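Local atomic coordinates of c-di-GMP synthase (Capnocytophaga granulosa, PDB entry 6WT9), a protein that converts two GTP molecules into 3',3'-c-di-GMP, the second messenger of a CBASS antiphage defence system that ends in death of the infected cell. Residues Y80-S85 with I98-I103; R210-Y215 with F227-I232. All blocks are in the same frame, centred on the assembly; numbering follows the deposited sequence.

In the fold
Both contacts draw on one mixed sheet, and their centres lie about 10 Å apart. Contact 1 pairs strands 78-83 and 98-104; contact 2 sets the start of strand 212-216 against the start of helix 228-241, whose first turn also covers one face of contact 1. Phe229 serves both: while it touches Ile212 in contact 2, its CZ lies 3.5 Å from Leu101 CD1 and 3.5 Å from Gln81 CB. Gly84-Ser85 and Asp99 of contact 1 fit the glycine-serine and acidic positions of the signature of DNA polymerase beta-like nucleotidyltransferases, so the active site probably lies at that end of the sheet, where Asp99 also touches Asp188.

Contact 1: residues Y80-S85 with I98-I103; sequences YQYQGS and IDLLVI
Tyr80-Gln83 and Ile98-Ile103 form an antiparallel pair in the nucleotidyltransferase sheet, illustrating how one ladder can serve two different faces. Gln81 and Leu101 exchange two backbone bonds, the shorter from Leu101 N to Gln81 O (2.7 Å). Gln83 and Asp99 form the next hydrogen-bonded pair, looser where Asp99 N reaches Gln83 O at 3.3 Å.

On the face of Tyr80, Tyr82, Leu100 and Val102, Leu100 CD1 sits over the Tyr82 ring as a CH-pi contact, 4.1 Å from the ring centroid. Ile98 CD1 approaches the same ring obliquely, 3.5 Å from Tyr82 CD2. Tyr80 lies alongside Val102, and helix 54-71 packs against this tyrosine-rich layer.

The other face is more polar. Lodged between the backbone N and the carbonyl carbon (chi1 71°), Gln83 CG sits 3.5 Å from Asp99 CB. The extended chain beyond carries the amide on to Leu101, whose side chain it crosses at about a right angle, OE1 of Gln83 3.9 Å from Leu101 CD1. The amide plane is turned 49° from the Asp99 carboxylate. Backbone bonding thus fixes the strand register, apolar contacts bury the tyrosine face, and Asp99 is set beside an amide to which it makes no hydrogen bond.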
ATOM      1  N   TYR A  80      19.712   2.187   4.191  1.00 17.76           N
ATOM      2  CA  TYR A  80      18.601   1.291   3.904  1.00 17.67           C
ATOM      3  C   TYR A  80      17.314   1.853   4.488  1.00 17.99           C
ATOM      4  O   TYR A  80      17.253   2.161   5.682  1.00 19.39           O
ATOM      5  CB  TYR A  80      18.874  -0.105   4.468  1.00 19.24           C
ATOM      6  CG  TYR A  80      20.146  -0.728   3.944  1.00 17.78           C
ATOM      7  CD1 TYR A  80      20.146  -1.464   2.768  1.00 15.46           C
ATOM      8  CD2 TYR A  80      21.348  -0.578   4.627  1.00 20.45           C
ATOM      9  CE1 TYR A  80      21.308  -2.034   2.283  1.00 20.62           C
ATOM     10  CE2 TYR A  80      22.516  -1.144   4.147  1.00 18.20           C
ATOM     11  CZ  TYR A  80      22.488  -1.872   2.975  1.00 18.46           C
ATOM     12  OH  TYR A  80      23.643  -2.441   2.491  1.00 18.08           O
ATOM     13  N   GLN A  81      16.294   1.987   3.643  1.00 15.80           N
ATOM     14  CA  GLN A  81      14.961   2.392   4.061  1.00 17.50           C
ATOM     15  C   GLN A  81      13.939   1.444   3.451  1.00 18.98           C
ATOM     16  O   GLN A  81      14.250   0.641   2.567  1.00 17.69           O
ATOM     17  CB  GLN A  81      14.649   3.842   3.655  1.00 18.12           C
ATOM     18  CG  GLN A  81      15.596   4.877   4.241  1.00 26.07           C
ATOM     19  CD  GLN A  81      15.638   4.849   5.757  1.00 31.56           C
ATOM     20  OE1 GLN A  81      14.660   4.492   6.414  1.00 35.25           O
ATOM     21  NE2 GLN A  81      16.781   5.224   6.319  1.00 34.57           N
ATOM     22  N   TYR A  82      12.704   1.546   3.928  1.00 18.72           N
ATOM     23  CA  TYR A  82      11.621   0.699   3.462  1.00 16.29           C
ATOM     24  C   TYR A  82      10.488   1.544   2.898  1.00 16.00           C
ATOM     25  O   TYR A  82      10.219   2.655   3.369  1.00 13.24           O
ATOM     26  CB  TYR A  82      11.088  -0.198   4.588  1.00 18.68           C
ATOM     27  CG  TYR A  82      12.093  -1.220   5.071  1.00 26.27           C
ATOM     28  CD1 TYR A  82      12.893  -0.967   6.176  1.00 30.82           C
ATOM     29  CD2 TYR A  82      12.247  -2.435   4.415  1.00 28.08           C
ATOM     30  CE1 TYR A  82      13.814  -1.896   6.619  1.00 35.51           C
ATOM     31  CE2 TYR A  82      13.165  -3.370   4.850  1.00 29.84           C
ATOM     32  CZ  TYR A  82      13.946  -3.096   5.952  1.00 36.51           C
ATOM     33  OH  TYR A  82      14.862  -4.024   6.388  1.00 40.45           O
ATOM     34  N   GLN A  83       9.833   1.006   1.874  1.00 16.94           N
ATOM     35  CA  GLN A  83       8.609   1.577   1.339  1.00 17.57           C
ATOM     36  C   GLN A  83       7.634   0.439   1.071  1.00 18.85           C
ATOM     37  O   GLN A  83       8.016  -0.734   1.045  1.00 23.66           O
ATOM     38  CB  GLN A  83       8.860   2.385   0.059  1.00 13.74           C
ATOM     39  CG  GLN A  83       9.206   1.531  -1.146  1.00 14.72           C
ATOM     40  CD  GLN A  83       9.385   2.341  -2.416  1.00 22.16           C
ATOM     41  OE1 GLN A  83       9.199   3.557  -2.423  1.00 27.01           O
ATOM     42  NE2 GLN A  83       9.746   1.667  -3.500  1.00 19.24           N
ATOM     43  N   GLY A  84       6.376   0.794   0.875  1.00 17.34           N
ATOM     44  CA  GLY A  84       5.327  -0.178   0.628  1.00 18.10           C
ATOM     45  C   GLY A  84       4.170  -0.011   1.594  1.00 20.63           C
ATOM     46  O   GLY A  84       4.236   0.717   2.580  1.00 17.95           O
ATOM     47  N   SER A  85       3.087  -0.727   1.276  1.00 19.34           N
ATOM     48  CA  SER A  85       1.884  -0.672   2.102  1.00 19.68           C
ATOM     49  C   SER A  85       2.156  -1.121   3.533  1.00 16.94           C
ATOM     50  O   SER A  85       1.466  -0.684   4.462  1.00 18.65           O
ATOM     51  CB  SER A  85       0.787  -1.532   1.476  1.00 23.71           C
ATOM     52  OG  SER A  85       0.474  -1.087   0.169  1.00 33.30           O
ATOM     53  N   ILE A  98       7.519  -6.577   0.817  1.00 28.92           N
ATOM     54  CA  ILE A  98       8.060  -5.304   1.271  1.00 22.56           C
ATOM     55  C   ILE A  98       9.155  -4.883   0.303  1.00 24.67           C
ATOM     56  O   ILE A  98       9.818  -5.719  -0.318  1.00 26.60           O
ATOM     57  CB  ILE A  98       8.590  -5.396   2.723  1.00 20.75           C
ATOM     58  CG1 ILE A  98       8.892  -4.008   3.289  1.00 19.73           C
ATOM     59  CG2 ILE A  98       9.822  -6.288   2.792  1.00 22.06           C
ATOM     60  CD1 ILE A  98       9.120  -4.002   4.785  1.00 17.12           C
ATOM     61  N   ASP A  99       9.327  -3.574   0.155  1.00 26.43           N
ATOM     62  CA  ASP A  99      10.349  -3.015  -0.716  1.00 30.15           C
ATOM     63  C   ASP A  99      11.473  -2.439   0.131  1.00 26.88           C
ATOM     64  O   ASP A  99      11.225  -1.665   1.063  1.00 27.03           O
ATOM     65  CB  ASP A  99       9.768  -1.939  -1.636  1.00 40.25           C
ATOM     66  CG  ASP A  99       8.943  -2.522  -2.769  1.00 48.91           C
ATOM     67  OD1 ASP A  99       8.600  -3.722  -2.707  1.00 52.05           O
ATOM     68  OD2 ASP A  99       8.645  -1.781  -3.730  1.00 51.16           O
ATOM     69  N   LEU A 100      12.703  -2.824  -0.194  1.00 17.01           N
ATOM     70  CA  LEU A 100      13.897  -2.344   0.485  1.00 16.42           C
ATOM     71  C   LEU A 100      14.608  -1.357  -0.429  1.00 16.29           C
ATOM     72  O   LEU A 100      15.064  -1.732  -1.515  1.00 12.71           O
ATOM     73  CB  LEU A 100      14.824  -3.505   0.847  1.00 14.73           C
ATOM     74  CG  LEU A 100      16.187  -3.104   1.406  1.00 14.48           C
ATOM     75  CD1 LEU A 100      16.028  -2.425   2.755  1.00 21.02           C
ATOM     76  CD2 LEU A 100      17.100  -4.313   1.504  1.00 12.75           C
ATOM     77  N   LEU A 101      14.697  -0.103   0.008  1.00 16.06           N
ATOM     78  CA  LEU A 101      15.373   0.937  -0.754  1.00 16.57           C
ATOM     79  C   LEU A 101      16.840   1.009  -0.350  1.00 16.47           C
ATOM     80  O   LEU A 101      17.160   1.058   0.842  1.00 15.78           O
ATOM     81  CB  LEU A 101      14.697   2.292  -0.537  1.00 21.93           C
ATOM     82  CG  LEU A 101      13.346   2.490  -1.225  1.00 19.66           C
ATOM     83  CD1 LEU A 101      12.696   3.779  -0.768  1.00 22.78           C
ATOM     84  CD2 LEU A 101      13.526   2.496  -2.728  1.00 21.28           C
ATOM     85  N   VAL A 102      17.723   1.007  -1.344  1.00 13.84           N
ATOM     86  CA  VAL A 102      19.162   1.126  -1.136  1.00 18.03           C
ATOM     87  C   VAL A 102      19.571   2.486  -1.689  1.00 16.70           C
ATOM     88  O   VAL A 102      19.687   2.665  -2.906  1.00 18.77           O
ATOM     89  CB  VAL A 102      19.938  -0.013  -1.808  1.00 18.45           C
ATOM     90  CG1 VAL A 102      21.418   0.094  -1.485  1.00 12.42           C
ATOM     91  CG2 VAL A 102      19.381  -1.365  -1.377  1.00  9.67           C
ATOM     92  N   ILE A 103      19.790   3.449  -0.799  1.00 15.90           N
ATOM     93  CA  ILE A 103      19.984   4.845  -1.171  1.00 15.92           C
ATOM     94  C   ILE A 103      21.435   5.225  -0.911  1.00 20.05           C
ATOM     95  O   ILE A 103      21.943   5.032   0.200  1.00 18.60           O
ATOM     96  CB  ILE A 103      19.023   5.764  -0.397  1.00 15.10           C
ATOM     97  CG1 ILE A 103      17.639   5.118  -0.303  1.00 13.50           C
ATOM     98  CG2 ILE A 103      18.927   7.127  -1.070  1.00 12.72           C
ATOM     99  CD1 ILE A 103      16.633   5.928   0.486  1.00 23.53           C
TER

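Contact 2: residues R210-Y215 with F227-I232; sequences RGIQIY and FPFLSI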
ATOM      1  N   ARG A 210      13.362  16.011  -0.051  1.00 23.42           N
ATOM      2  CA  ARG A 210      13.815  16.345  -1.392  1.00 22.67           C
ATOM      3  C   ARG A 210      13.560  15.226  -2.392  1.00 23.90           C
ATOM      4  O   ARG A 210      13.691  15.455  -3.600  1.00 27.26           O
ATOM      5  CB  ARG A 210      15.302  16.707  -1.372  1.00 30.13           C
ATOM      6  CG  ARG A 210      16.157  15.838  -0.459  1.00 36.62           C
ATOM      7  CD  ARG A 210      17.411  16.588  -0.034  1.00 42.63           C
ATOM      8  NE  ARG A 210      18.220  15.834   0.919  1.00 47.85           N
ATOM      9  CZ  ARG A 210      19.361  15.225   0.614  1.00 53.01           C
ATOM     10  NH1 ARG A 210      20.032  14.562   1.545  1.00 53.55           N
ATOM     11  NH2 ARG A 210      19.837  15.285  -0.624  1.00 57.96           N
ATOM     12  N   GLY A 211      13.195  14.035  -1.925  1.00 16.44           N
ATOM     13  CA  GLY A 211      12.844  12.941  -2.802  1.00 17.36           C
ATOM     14  C   GLY A 211      14.025  12.056  -3.157  1.00 20.22           C
ATOM     15  O   GLY A 211      15.189  12.361  -2.890  1.00 16.52           O
ATOM     16  N   ILE A 212      13.702  10.921  -3.772  1.00 17.10           N
ATOM     17  CA  ILE A 212      14.702   9.980  -4.250  1.00 16.02           C
ATOM     18  C   ILE A 212      14.551   9.835  -5.756  1.00 21.36           C
ATOM     19  O   ILE A 212      13.530  10.201  -6.346  1.00 22.41           O
ATOM     20  CB  ILE A 212      14.597   8.603  -3.561  1.00 15.86           C
ATOM     21  CG1 ILE A 212      13.255   7.942  -3.883  1.00 18.51           C
ATOM     22  CG2 ILE A 212      14.781   8.747  -2.059  1.00 18.13           C
ATOM     23  CD1 ILE A 212      13.093   6.565  -3.276  1.00 15.65           C
ATOM     24  N   GLN A 213      15.594   9.294  -6.380  1.00 20.32           N
ATOM     25  CA  GLN A 213      15.614   9.039  -7.814  1.00 23.74           C
ATOM     26  C   GLN A 213      15.997   7.583  -8.031  1.00 21.29           C
ATOM     27  O   GLN A 213      17.102   7.168  -7.665  1.00 18.38           O
ATOM     28  CB  GLN A 213      16.592   9.980  -8.524  1.00 29.05           C
ATOM     29  CG  GLN A 213      16.240  11.454  -8.345  1.00 39.44           C
ATOM     30  CD  GLN A 213      17.257  12.391  -8.969  1.00 45.01           C
ATOM     31  OE1 GLN A 213      16.932  13.168  -9.866  1.00 49.92           O
ATOM     32  NE2 GLN A 213      18.493  12.327  -8.488  1.00 44.78           N
ATOM     33  N   ILE A 214      15.084   6.813  -8.614  1.00 21.76           N
ATOM     34  CA  ILE A 214      15.277   5.379  -8.783  1.00 22.57           C
ATOM     35  C   ILE A 214      16.268   5.128  -9.908  1.00 24.57           C
ATOM     36  O   ILE A 214      16.197   5.754 -10.972  1.00 28.21           O
ATOM     37  CB  ILE A 214      13.931   4.688  -9.063  1.00 25.30           C
ATOM     38  CG1 ILE A 214      12.911   5.053  -7.982  1.00 29.69           C
ATOM     39  CG2 ILE A 214      14.110   3.178  -9.161  1.00 15.73           C
ATOM     40  CD1 ILE A 214      13.343   4.682  -6.583  1.00 30.45           C
ATOM     41  N   TYR A 215      17.200   4.206  -9.679  1.00 26.81           N
ATOM     42  CA  TYR A 215      18.155   3.838 -10.712  1.00 22.41           C
ATOM     43  C   TYR A 215      17.495   2.913 -11.727  1.00 24.34           C
ATOM     44  O   TYR A 215      16.816   1.951 -11.357  1.00 25.99           O
ATOM     45  CB  TYR A 215      19.381   3.162 -10.107  1.00 21.95           C
ATOM     46  CG  TYR A 215      20.323   2.616 -11.153  1.00 22.46           C
ATOM     47  CD1 TYR A 215      21.027   3.472 -11.990  1.00 24.60           C
ATOM     48  CD2 TYR A 215      20.503   1.248 -11.311  1.00 23.15           C
ATOM     49  CE1 TYR A 215      21.887   2.981 -12.954  1.00 27.24           C
ATOM     50  CE2 TYR A 215      21.363   0.747 -12.271  1.00 23.97           C
ATOM     51  CZ  TYR A 215      22.051   1.619 -13.090  1.00 27.02           C
ATOM     52  OH  TYR A 215      22.909   1.132 -14.049  1.00 32.81           O
ATOM     53  N   PHE A 227       8.628  10.404  -3.823  1.00 18.58           N
ATOM     54  CA  PHE A 227       8.548  10.854  -2.433  1.00 18.48           C
ATOM     55  C   PHE A 227       7.853   9.792  -1.591  1.00 24.26           C
ATOM     56  O   PHE A 227       6.739  10.001  -1.096  1.00 29.23           O
ATOM     57  CB  PHE A 227       7.818  12.196  -2.342  1.00 18.83           C
ATOM     58  CG  PHE A 227       8.443  13.284  -3.175  1.00 23.16           C
ATOM     59  CD1 PHE A 227       8.111  13.431  -4.514  1.00 16.30           C
ATOM     60  CD2 PHE A 227       9.359  14.162  -2.618  1.00 16.54           C
ATOM     61  CE1 PHE A 227       8.684  14.434  -5.281  1.00 18.48           C
ATOM     62  CE2 PHE A 227       9.933  15.166  -3.378  1.00 16.53           C
ATOM     63  CZ  PHE A 227       9.595  15.302  -4.712  1.00 16.55           C
ATOM     64  N   PRO A 228       8.494   8.637  -1.390  1.00 16.68           N
ATOM     65  CA  PRO A 228       7.832   7.551  -0.657  1.00 12.39           C
ATOM     66  C   PRO A 228       7.782   7.791   0.843  1.00 14.99           C
ATOM     67  O   PRO A 228       6.807   7.418   1.504  1.00 21.94           O
ATOM     68  CB  PRO A 228       8.688   6.329  -1.003  1.00 17.11           C
ATOM     69  CG  PRO A 228      10.052   6.893  -1.218  1.00 15.53           C
ATOM     70  CD  PRO A 228       9.855   8.261  -1.824  1.00 15.48           C
ATOM     71  N   PHE A 229       8.826   8.412   1.395  1.00 18.88           N
ATOM     72  CA  PHE A 229       8.875   8.629   2.837  1.00 19.83           C
ATOM     73  C   PHE A 229       7.917   9.735   3.258  1.00 20.75           C
ATOM     74  O   PHE A 229       7.296   9.652   4.324  1.00 16.91           O
ATOM     75  CB  PHE A 229      10.303   8.956   3.266  1.00 21.30           C
ATOM     76  CG  PHE A 229      11.329   8.030   2.688  1.00 21.19           C
ATOM     77  CD1 PHE A 229      11.148   6.657   2.740  1.00 20.23           C
ATOM     78  CD2 PHE A 229      12.463   8.530   2.073  1.00 19.27           C
ATOM     79  CE1 PHE A 229      12.086   5.801   2.199  1.00 21.21           C
ATOM     80  CE2 PHE A 229      13.404   7.681   1.533  1.00 22.38           C
ATOM     81  CZ  PHE A 229      13.216   6.316   1.595  1.00 25.33           C
ATOM     82  N   LEU A 230       7.790  10.778   2.434  1.00 26.29           N
ATOM     83  CA  LEU A 230       6.805  11.820   2.703  1.00 20.19           C
ATOM     84  C   LEU A 230       5.390  11.266   2.623  1.00 17.50           C
ATOM     85  O   LEU A 230       4.531  11.617   3.439  1.00 18.89           O
ATOM     86  CB  LEU A 230       6.988  12.977   1.720  1.00 21.75           C
ATOM     87  CG  LEU A 230       5.950  14.101   1.763  1.00 20.32           C
ATOM     88  CD1 LEU A 230       5.897  14.733   3.145  1.00 19.92           C
ATOM     89  CD2 LEU A 230       6.256  15.149   0.701  1.00 17.73           C
ATOM     90  N   SER A 231       5.132  10.394   1.645  1.00 18.32           N
ATOM     91  CA  SER A 231       3.814   9.776   1.529  1.00 18.98           C
ATOM     92  C   SER A 231       3.506   8.909   2.743  1.00 17.76           C
ATOM     93  O   SER A 231       2.396   8.960   3.285  1.00 17.45           O
ATOM     94  CB  SER A 231       3.736   8.950   0.245  1.00 17.43           C
ATOM     95  OG  SER A 231       3.986   9.753  -0.893  1.00 22.41           O
ATOM     96  N   ILE A 232       4.480   8.112   3.183  1.00 18.54           N
ATOM     97  CA  ILE A 232       4.288   7.256   4.352  1.00 17.22           C
ATOM     98  C   ILE A 232       3.986   8.099   5.585  1.00 20.12           C
ATOM     99  O   ILE A 232       3.039   7.824   6.331  1.00 25.09           O
ATOM    100  CB  ILE A 232       5.527   6.367   4.572  1.00 10.59           C
ATOM    101  CG1 ILE A 232       5.586   5.262   3.518  1.00 12.52           C
ATOM    102  CG2 ILE A 232       5.534   5.792   5.986  1.00  7.28           C
ATOM    103  CD1 ILE A 232       6.887   4.494   3.520  1.00 15.17           C
TER
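The CA atoms of Gly211 and Phe227 are the nearest across the two segments, 4.8 Å apart, and the contact shows how a missing side chain can make room for an aromatic ring. The CB of Phe227 leaves its backbone pointing away from 210-215, yet with CG anti to the carbonyl carbon (chi1 -57°) the ring swings back. Its CD2 and CE2 atoms then come obliquely against the Arg210-Gly211 peptide, Phe227 CD2 lying 3.7 Å from Gly211 CA and CE2 3.8 Å from Arg210 C. Gly211 adopts a positive phi of 91°, a conformation that glycine readily takes. Elsewhere, Phe227 stacks on His318.

Beyond the glycine, the branches of Ile212 divide the work. CG1 is flanked by both backbone neighbours of CA (chi1 63°) with the chain extended past it, which carries Ile212 CD1 obliquely onto the ring of Pro228, 3.7 Å from Pro228 CG. The other branch, Ile212 CG2, meets Phe229 CE2 at 4.0 Å, the two side chains crossing at about a right angle. Pro228 in turn packs on Phe229, its CG 4.0 Å above the centre of that ring, so isoleucine, proline and phenylalanine form a compact apolar cluster. Leu101 of contact 1 touches all three.

Contacts across the pair are wholly van der Waals, while the strand itself is held by backbone bonds such as that of Ile212 with Asp226. Phe227 occupies the N-cap and Pro228 the first helical position, a common place for proline. They form the junction where a beta-hairpin, strands 212-216 and 221-226, runs directly into helix 228-241, whose first turn folds back over the sheet.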